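Side-chain contacts in eukaryotic translation initiation factor 2A (Schizosaccharomyces pombe, PDB 3WJ9), which probably directs methionyl-tRNAi to 40S ribosomal subunits in a codon-dependent manner, early in the translation of a small number of specific mRNAs: residues L48-T53 against V57-T62; V218-N223 against L229-Q234; A292-F297 against I324-F329. One frame throughout, in Å; residues are numbered along the deposited sequence.

Interaction 1: L48-T53 against V57-T62; sequences LFAYAT and VVINDT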
loop_
_atom_site.group_PDB
_atom_site.type_symbol
_atom_site.label_atom_id
_atom_site.label_comp_id
_atom_site.label_asym_id
_atom_site.label_seq_id
_atom_site.Cartn_x
_atom_site.Cartn_y
_atom_site.Cartn_z
ATOM N N LEU A 48 -15.425 -4.800 -3.450
ATOM C CA LEU A 48 -16.135 -3.979 -2.474
ATOM C C LEU A 48 -15.614 -2.545 -2.409
ATOM O O LEU A 48 -14.477 -2.263 -2.786
ATOM C CB LEU A 48 -16.054 -4.620 -1.085
ATOM C CG LEU A 48 -16.768 -5.962 -0.891
ATOM C CD1 LEU A 48 -16.617 -6.461 0.539
ATOM C CD2 LEU A 48 -18.234 -5.840 -1.264
ATOM N N PHE A 49 -16.463 -1.646 -1.923
ATOM C CA PHE A 49 -16.105 -0.243 -1.748
ATOM C C PHE A 49 -16.592 0.271 -0.396
ATOM O O PHE A 49 -17.760 0.109 -0.047
ATOM C CB PHE A 49 -16.688 0.609 -2.880
ATOM C CG PHE A 49 -16.514 2.090 -2.681
ATOM C CD1 PHE A 49 -15.308 2.704 -2.973
ATOM C CD2 PHE A 49 -17.560 2.868 -2.212
ATOM C CE1 PHE A 49 -15.145 4.065 -2.791
ATOM C CE2 PHE A 49 -17.405 4.228 -2.029
ATOM C CZ PHE A 49 -16.194 4.828 -2.320
ATOM N N ALA A 50 -15.692 0.890 0.361
ATOM C CA ALA A 50 -16.037 1.421 1.674
ATOM C C ALA A 50 -15.687 2.898 1.773
ATOM O O ALA A 50 -14.621 3.318 1.331
ATOM C CB ALA A 50 -15.326 0.641 2.768
ATOM N N TYR A 51 -16.583 3.685 2.356
ATOM C CA TYR A 51 -16.285 5.084 2.620
ATOM C C TYR A 51 -16.724 5.469 4.023
ATOM O O TYR A 51 -17.722 4.963 4.537
ATOM C CB TYR A 51 -16.944 5.990 1.579
ATOM C CG TYR A 51 -18.453 5.956 1.579
ATOM C CD1 TYR A 51 -19.143 5.056 0.779
ATOM C CD2 TYR A 51 -19.189 6.831 2.366
ATOM C CE1 TYR A 51 -20.520 5.020 0.771
ATOM C CE2 TYR A 51 -20.565 6.801 2.364
ATOM C CZ TYR A 51 -21.227 5.894 1.565
ATOM O OH TYR A 51 -22.602 5.854 1.556
ATOM N N ALA A 52 -15.967 6.366 4.639
ATOM C CA ALA A 52 -16.221 6.748 6.015
ATOM C C ALA A 52 -16.852 8.126 6.109
ATOM O O ALA A 52 -16.402 9.078 5.472
ATOM C CB ALA A 52 -14.934 6.703 6.817
ATOM N N THR A 53 -17.915 8.212 6.897
ATOM C CA THR A 53 -18.491 9.487 7.285
ATOM C C THR A 53 -18.417 9.566 8.804
ATOM O O THR A 53 -18.004 8.604 9.452
ATOM C CB THR A 53 -19.943 9.642 6.802
ATOM O OG1 THR A 53 -20.804 8.783 7.560
ATOM C CG2 THR A 53 -20.058 9.314 5.320
ATOM N N VAL A 57 -20.213 3.846 8.482
ATOM C CA VAL A 57 -19.349 3.358 7.410
ATOM C C VAL A 57 -20.152 2.439 6.491
ATOM O O VAL A 57 -20.774 1.484 6.953
ATOM C CB VAL A 57 -18.117 2.596 7.948
ATOM C CG1 VAL A 57 -17.358 1.935 6.805
ATOM C CG2 VAL A 57 -17.203 3.530 8.722
ATOM N N VAL A 58 -20.137 2.726 5.193
ATOM C CA VAL A 58 -20.966 1.985 4.247
ATOM C C VAL A 58 -20.145 1.164 3.257
ATOM O O VAL A 58 -19.189 1.658 2.660
ATOM C CB VAL A 58 -21.898 2.937 3.468
ATOM C CG1 VAL A 58 -22.406 2.285 2.194
ATOM C CG2 VAL A 58 -23.060 3.351 4.343
ATOM N N ILE A 59 -20.529 -0.099 3.097
ATOM C CA ILE A 59 -19.883 -0.995 2.148
ATOM C C ILE A 59 -20.807 -1.279 0.963
ATOM O O ILE A 59 -21.918 -1.784 1.136
ATOM C CB ILE A 59 -19.486 -2.323 2.815
ATOM C CG1 ILE A 59 -18.644 -2.051 4.063
ATOM C CG2 ILE A 59 -18.738 -3.207 1.832
ATOM C CD1 ILE A 59 -18.155 -3.304 4.759
ATOM N N ASN A 60 -20.342 -0.953 -0.240
ATOM C CA ASN A 60 -21.146 -1.117 -1.446
ATOM C C ASN A 60 -20.629 -2.222 -2.364
ATOM O O ASN A 60 -19.516 -2.719 -2.192
ATOM C CB ASN A 60 -21.204 0.199 -2.224
ATOM C CG ASN A 60 -21.798 1.333 -1.413
ATOM O OD1 ASN A 60 -21.087 2.043 -0.703
ATOM N ND2 ASN A 60 -23.109 1.513 -1.520
ATOM N N ASP A 61 -21.453 -2.603 -3.336
ATOM C CA ASP A 61 -21.053 -3.537 -4.385
ATOM C C ASP A 61 -20.600 -2.754 -5.611
ATOM O O ASP A 61 -21.376 -2.003 -6.195
ATOM C CB ASP A 61 -22.207 -4.479 -4.744
ATOM C CG ASP A 61 -21.878 -5.390 -5.913
ATOM O OD1 ASP A 61 -20.695 -5.755 -6.079
ATOM O OD2 ASP A 61 -22.809 -5.736 -6.672
ATOM N N THR A 62 -19.344 -2.937 -6.005
ATOM C CA THR A 62 -18.748 -2.138 -7.073
ATOM C C THR A 62 -19.373 -2.372 -8.448
ATOM O O THR A 62 -19.064 -1.657 -9.403
ATOM C CB THR A 62 -17.237 -2.402 -7.180
ATOM O OG1 THR A 62 -17.013 -3.752 -7.607
ATOM C CG2 THR A 62 -16.566 -2.177 -5.838
#
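Y51 and V58 lie side by side on one face of an antiparallel hairpin, pointing the same way. The Y51 ring comes down beside V58, meeting it obliquely, CZ 3.6 Å from V58 CB, because CG sits between the backbone N and the carbonyl carbon (chi1 64°). N60 OD1 reaches the same ring at its edge, 3.4 Å from Y51 CE1, with amide and ring nearly coplanar. That oxygen also lies at the edge of F49, 3.9 Å from F49 CD2, so one amide end meets two rings; N60 ND2, at the other end, makes a weak hydrogen bond to G65 O. On the reverse face the L48 and I59 side chains pass at a slant, L48 CD1 4.1 Å from I59 CG2, and A52 CB meets V57 CG2 at 4.3 Å. F49 and N60 form a hydrogen-bonded pair, N60 N giving F49 O a nearly straight bond of 2.8 Å (167°), whereas both Y51-V58 bonds are weak. At the end away from the turn, T62 OG1 hydrogen-bonds to G46 O. The hairpin forms the middle of a four-stranded propeller blade between strands 37-42 and 67-71; its L48, A50 and A52 face packs on strand 76-81 of the next blade.

Interaction 2: V218-N223 against L229-Q234; sequences VQFKWN and LLVLTQ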
loop_
_atom_site.group_PDB
_atom_site.type_symbol
_atom_site.label_atom_id
_atom_site.label_comp_id
_atom_site.label_asym_id
_atom_site.label_seq_id
_atom_site.Cartn_x
_atom_site.Cartn_y
_atom_site.Cartn_z
ATOM N N VAL A 218 13.877 0.738 9.807
ATOM C CA VAL A 218 13.975 -0.269 8.758
ATOM C C VAL A 218 12.796 -0.139 7.792
ATOM O O VAL A 218 11.827 0.567 8.078
ATOM C CB VAL A 218 14.013 -1.697 9.351
ATOM C CG1 VAL A 218 12.605 -2.205 9.611
ATOM C CG2 VAL A 218 14.770 -2.645 8.433
ATOM N N GLN A 219 12.885 -0.808 6.647
ATOM C CA GLN A 219 11.779 -0.860 5.697
ATOM C C GLN A 219 11.788 -2.188 4.945
ATOM O O GLN A 219 12.778 -2.541 4.306
ATOM C CB GLN A 219 11.852 0.314 4.718
ATOM C CG GLN A 219 10.607 0.501 3.869
ATOM C CD GLN A 219 10.518 1.892 3.272
ATOM O OE1 GLN A 219 11.347 2.755 3.560
ATOM N NE2 GLN A 219 9.508 2.118 2.440
ATOM N N PHE A 220 10.684 -2.924 5.031
ATOM C CA PHE A 220 10.576 -4.228 4.384
ATOM C C PHE A 220 9.819 -4.147 3.065
ATOM O O PHE A 220 8.892 -3.351 2.919
ATOM C CB PHE A 220 9.889 -5.231 5.312
ATOM C CG PHE A 220 10.806 -5.840 6.331
ATOM C CD1 PHE A 220 11.858 -6.647 5.938
ATOM C CD2 PHE A 220 10.613 -5.612 7.681
ATOM C CE1 PHE A 220 12.704 -7.211 6.868
ATOM C CE2 PHE A 220 11.456 -6.174 8.619
ATOM C CZ PHE A 220 12.503 -6.976 8.213
ATOM N N LYS A 221 10.212 -4.983 2.109
ATOM C CA LYS A 221 9.563 -4.997 0.802
ATOM C C LYS A 221 9.553 -6.387 0.174
ATOM O O LYS A 221 10.374 -6.691 -0.691
ATOM C CB LYS A 221 10.250 -4.008 -0.142
ATOM C CG LYS A 221 9.299 -3.072 -0.864
ATOM C CD LYS A 221 9.391 -1.660 -0.309
ATOM C CE LYS A 221 8.361 -0.745 -0.943
ATOM N NZ LYS A 221 8.491 0.653 -0.455
ATOM N N TRP A 222 8.618 -7.227 0.612
ATOM C CA TRP A 222 8.414 -8.536 -0.003
ATOM C C TRP A 222 7.920 -8.367 -1.440
ATOM O O TRP A 222 7.414 -7.306 -1.808
ATOM C CB TRP A 222 7.412 -9.374 0.801
ATOM C CG TRP A 222 7.979 -10.066 2.011
ATOM C CD1 TRP A 222 7.936 -9.627 3.303
ATOM C CD2 TRP A 222 8.656 -11.328 2.041
ATOM N NE1 TRP A 222 8.549 -10.534 4.134
ATOM C CE2 TRP A 222 9.002 -11.588 3.382
ATOM C CE3 TRP A 222 9.006 -12.265 1.065
ATOM C CZ2 TRP A 222 9.681 -12.739 3.770
ATOM C CZ3 TRP A 222 9.685 -13.405 1.451
ATOM C CH2 TRP A 222 10.012 -13.634 2.792
ATOM N N ASN A 223 8.072 -9.409 -2.253
ATOM C CA ASN A 223 7.486 -9.413 -3.589
ATOM C C ASN A 223 6.248 -10.303 -3.618
ATOM O O ASN A 223 6.003 -11.050 -2.670
ATOM C CB ASN A 223 8.510 -9.866 -4.637
ATOM C CG ASN A 223 9.237 -11.140 -4.247
ATOM O OD1 ASN A 223 9.551 -11.357 -3.079
ATOM N ND2 ASN A 223 9.508 -11.991 -5.231
ATOM N N LEU A 229 13.142 -10.674 -0.310
ATOM C CA LEU A 229 12.780 -9.582 0.589
ATOM C C LEU A 229 13.819 -8.465 0.679
ATOM O O LEU A 229 14.928 -8.670 1.180
ATOM C CB LEU A 229 12.517 -10.136 1.989
ATOM C CG LEU A 229 12.361 -9.098 3.098
ATOM C CD1 LEU A 229 11.103 -8.267 2.898
ATOM C CD2 LEU A 229 12.352 -9.792 4.440
ATOM N N LEU A 230 13.436 -7.278 0.216
ATOM C CA LEU A 230 14.286 -6.095 0.304
ATOM C C LEU A 230 14.236 -5.471 1.697
ATOM O O LEU A 230 13.175 -5.395 2.319
ATOM C CB LEU A 230 13.867 -5.058 -0.737
ATOM C CG LEU A 230 14.089 -5.410 -2.207
ATOM C CD1 LEU A 230 13.510 -4.331 -3.102
ATOM C CD2 LEU A 230 15.566 -5.599 -2.495
ATOM N N VAL A 231 15.392 -5.019 2.176
ATOM C CA VAL A 231 15.504 -4.401 3.495
ATOM C C VAL A 231 16.208 -3.048 3.387
ATOM O O VAL A 231 17.230 -2.927 2.715
ATOM C CB VAL A 231 16.272 -5.308 4.480
ATOM C CG1 VAL A 231 16.259 -4.709 5.876
ATOM C CG2 VAL A 231 15.675 -6.711 4.498
ATOM N N LEU A 232 15.664 -2.030 4.046
ATOM C CA LEU A 232 16.214 -0.681 3.937
ATOM C C LEU A 232 16.521 -0.056 5.295
ATOM O O LEU A 232 15.619 0.175 6.096
ATOM C CB LEU A 232 15.249 0.221 3.167
ATOM C CG LEU A 232 15.679 1.679 2.978
ATOM C CD1 LEU A 232 16.924 1.769 2.107
ATOM C CD2 LEU A 232 14.544 2.506 2.393
ATOM N N THR A 233 17.795 0.225 5.540
ATOM C CA THR A 233 18.208 0.901 6.764
ATOM C C THR A 233 18.077 2.409 6.603
ATOM O O THR A 233 18.681 3.009 5.717
ATOM C CB THR A 233 19.657 0.543 7.154
ATOM O OG1 THR A 233 19.658 -0.692 7.880
ATOM C CG2 THR A 233 20.273 1.625 8.033
ATOM N N GLN A 234 17.267 3.014 7.464
ATOM C CA GLN A 234 17.048 4.452 7.433
ATOM C C GLN A 234 17.015 5.032 8.841
ATOM O O GLN A 234 18.015 5.560 9.325
ATOM C CB GLN A 234 15.750 4.781 6.698
ATOM C CG GLN A 234 15.540 6.263 6.464
ATOM C CD GLN A 234 14.696 6.532 5.238
ATOM O OE1 GLN A 234 13.900 5.690 4.823
ATOM N NE2 GLN A 234 14.870 7.707 4.646
#
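L229 fills the gap between the W222 and F220 rings, and its side chain can be followed outward from the backbone. CG stands opposite the backbone N (chi1 170°), which sends CG and its two methyls toward the other strand. CB lies over the centre of the W222 ring system, 3.9 Å above its plane. CG comes next to the other ring, 3.8 Å from F220 CD1. There the chain forks. L229 CD1 sits over the face of the indole, 3.6 Å from the centroid of the W222 five-membered ring and 15° off its normal, a CH-pi contact. L229 CD2 goes to the phenyl group, 3.5 Å from F220 CD1, meeting that ring obliquely. With an alanine at W222, the indole face over L229 CB and CD1 would be gone, which is likely to open a gap on that side and leave the CD1 branch less restrained, F220 still bordering it.

Farther along, the same face continues with V231 CG2 beside F220 CE1 and with V231 CG1 against V218 CG2 (3.6 Å). Backbone bonds tie the strands beneath: K221 N to L230 O at 3.0 Å, L230 N to K221 O, and L232 N to Q219 O at 2.9 Å. V218, F220, W222 and L229 all touch strand 180-185, while L230, on the other face, packs on V274 and W276. The hairpin supplies the first two strands, with 242-247 next, of a propeller blade, an antiparallel sheet stacked face to face between its neighbours.

Interaction 3: A292-F297 against I324-F329; sequences AKTAIF and ILLAGF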
loop_
_atom_site.group_PDB
_atom_site.type_symbol
_atom_site.label_atom_id
_atom_site.label_comp_id
_atom_site.label_asym_id
_atom_site.label_seq_id
_atom_site.Cartn_x
_atom_site.Cartn_y
_atom_site.Cartn_z
ATOM N N ALA A 292 18.015 12.318 -10.458
ATOM C CA ALA A 292 18.160 10.960 -9.962
ATOM C C ALA A 292 18.281 9.953 -11.096
ATOM O O ALA A 292 17.494 9.961 -12.042
ATOM C CB ALA A 292 16.991 10.599 -9.061
ATOM N N LYS A 293 19.284 9.089 -10.995
ATOM C CA LYS A 293 19.438 7.995 -11.940
ATOM C C LYS A 293 18.509 6.858 -11.517
ATOM O O LYS A 293 18.013 6.848 -10.392
ATOM C CB LYS A 293 20.896 7.528 -12.000
ATOM C CG LYS A 293 21.188 6.601 -13.167
ATOM C CD LYS A 293 22.543 5.933 -13.071
ATOM C CE LYS A 293 23.679 6.890 -13.360
ATOM N NZ LYS A 293 24.964 6.144 -13.447
ATOM N N THR A 294 18.264 5.913 -12.417
ATOM C CA THR A 294 17.384 4.788 -12.124
ATOM C C THR A 294 17.965 3.483 -12.668
ATOM O O THR A 294 18.479 3.447 -13.785
ATOM C CB THR A 294 15.977 5.012 -12.714
ATOM O OG1 THR A 294 15.438 6.241 -12.211
ATOM C CG2 THR A 294 15.043 3.864 -12.351
ATOM N N ALA A 295 17.886 2.417 -11.876
ATOM C CA ALA A 295 18.409 1.117 -12.289
ATOM C C ALA A 295 17.388 -0.004 -12.108
ATOM O O ALA A 295 16.757 -0.115 -11.061
ATOM C CB ALA A 295 19.680 0.795 -11.517
ATOM N N ILE A 296 17.238 -0.839 -13.131
ATOM C CA ILE A 296 16.339 -1.987 -13.058
ATOM C C ILE A 296 17.146 -3.265 -12.834
ATOM O O ILE A 296 18.177 -3.470 -13.472
ATOM C CB ILE A 296 15.487 -2.127 -14.339
ATOM C CG1 ILE A 296 14.631 -0.877 -14.552
ATOM C CG2 ILE A 296 14.590 -3.358 -14.262
ATOM C CD1 ILE A 296 13.662 -0.597 -13.423
ATOM N N PHE A 297 16.682 -4.115 -11.923
ATOM C CA PHE A 297 17.385 -5.356 -11.612
ATOM C C PHE A 297 16.543 -6.586 -11.938
ATOM O O PHE A 297 15.427 -6.479 -12.435
ATOM C CB PHE A 297 17.790 -5.389 -10.135
ATOM C CG PHE A 297 18.911 -4.449 -9.781
ATOM C CD1 PHE A 297 18.660 -3.115 -9.519
ATOM C CD2 PHE A 297 20.214 -4.907 -9.697
ATOM C CE1 PHE A 297 19.689 -2.252 -9.188
ATOM C CE2 PHE A 297 21.248 -4.050 -9.368
ATOM C CZ PHE A 297 20.984 -2.720 -9.114
ATOM N N ILE A 324 7.218 0.456 -17.442
ATOM C CA ILE A 324 7.857 1.045 -16.272
ATOM C C ILE A 324 7.674 2.561 -16.273
ATOM O O ILE A 324 8.030 3.236 -17.239
ATOM C CB ILE A 324 9.360 0.697 -16.213
ATOM C CG1 ILE A 324 9.560 -0.820 -16.301
ATOM C CG2 ILE A 324 9.983 1.241 -14.943
ATOM C CD1 ILE A 324 11.012 -1.254 -16.264
ATOM N N LEU A 325 7.112 3.089 -15.188
ATOM C CA LEU A 325 6.818 4.515 -15.087
ATOM C C LEU A 325 7.889 5.242 -14.280
ATOM O O LEU A 325 8.413 4.706 -13.304
ATOM C CB LEU A 325 5.434 4.725 -14.459
ATOM C CG LEU A 325 4.835 6.133 -14.380
ATOM C CD1 LEU A 325 3.327 6.054 -14.507
ATOM C CD2 LEU A 325 5.208 6.823 -13.076
ATOM N N LEU A 326 8.215 6.462 -14.692
ATOM C CA LEU A 326 9.196 7.267 -13.975
ATOM C C LEU A 326 8.726 8.715 -13.902
ATOM O O LEU A 326 8.626 9.398 -14.921
ATOM C CB LEU A 326 10.565 7.172 -14.649
ATOM C CG LEU A 326 11.738 7.745 -13.854
ATOM C CD1 LEU A 326 11.850 7.071 -12.498
ATOM C CD2 LEU A 326 13.040 7.615 -14.627
ATOM N N ALA A 327 8.433 9.182 -12.693
ATOM C CA ALA A 327 7.811 10.489 -12.521
ATOM C C ALA A 327 8.464 11.326 -11.428
ATOM O O ALA A 327 9.303 10.843 -10.670
ATOM C CB ALA A 327 6.330 10.318 -12.227
ATOM N N GLY A 328 8.061 12.590 -11.363
ATOM C CA GLY A 328 8.529 13.503 -10.337
ATOM C C GLY A 328 7.362 14.146 -9.613
ATOM O O GLY A 328 6.649 14.972 -10.182
ATOM N N PHE A 329 7.163 13.759 -8.355
ATOM C CA PHE A 329 6.047 14.264 -7.560
ATOM C C PHE A 329 6.526 15.095 -6.370
ATOM O O PHE A 329 7.718 15.133 -6.068
ATOM C CB PHE A 329 5.177 13.109 -7.052
ATOM C CG PHE A 329 4.590 12.248 -8.140
ATOM C CD1 PHE A 329 4.328 12.763 -9.401
ATOM C CD2 PHE A 329 4.282 10.923 -7.887
ATOM C CE1 PHE A 329 3.782 11.964 -10.390
ATOM C CE2 PHE A 329 3.737 10.120 -8.868
ATOM C CZ PHE A 329 3.487 10.639 -10.121
#
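The strands that carry T294 with I296 and L326 with I324 belong to neighbouring sheets and keep well apart, with T294 CA and L326 CA 8.8 Å from each other, and no hydrogen bond joins the two segments. Side chains alone bridge the gap. I296 and I324 reach toward each other tip to tip, their CD1 methyls 3.9 Å apart, and I324 CD1 also lies 4.0 Å from I296 CG1. In I324 both torsions favour this reach: CG1 is opposite the carbonyl carbon (chi1 -54°) and the chain beyond it is extended, so the methyl is pushed out to meet its partner. T294 and L326 instead slide past each other in opposite directions. Here the hydroxyl OG1 meets the forked end of the leucine, 3.7 Å from both L326 CD1 and L326 CD2. M345 and F317 touch both isoleucines, and V286 touches both T294 and L326, so the two small contacts belong to a larger buried layer between the blades of WD 2 and WD 3. Four buried residues meet here; with only 153 Å² buried between the segments and no directional bond, these two pairs contribute van der Waals contact and exclusion of water.

The three contacts sample the beta-propeller part of a longer protein at two levels. Interactions 1 and 2 are hairpins inside single blades, whereas interaction 3 crosses between successive blades. Interaction 1 stands on the other side of the chain's centre from the rest, its own centre about 32 Å from that of interaction 2 and about 34 Å from that of interaction 3. Interactions 2 and 3 are nearer, with centres about 18 Å apart and nearest atoms about 8 Å apart, still without touching. The sheet containing 292-297 links them: its strand 271-276 carries W276, whose NE1 hydrogen-bonds to K221 O. Blade is thus joined to blade from 218-223 and 229-234 through 292-297 to 324-329.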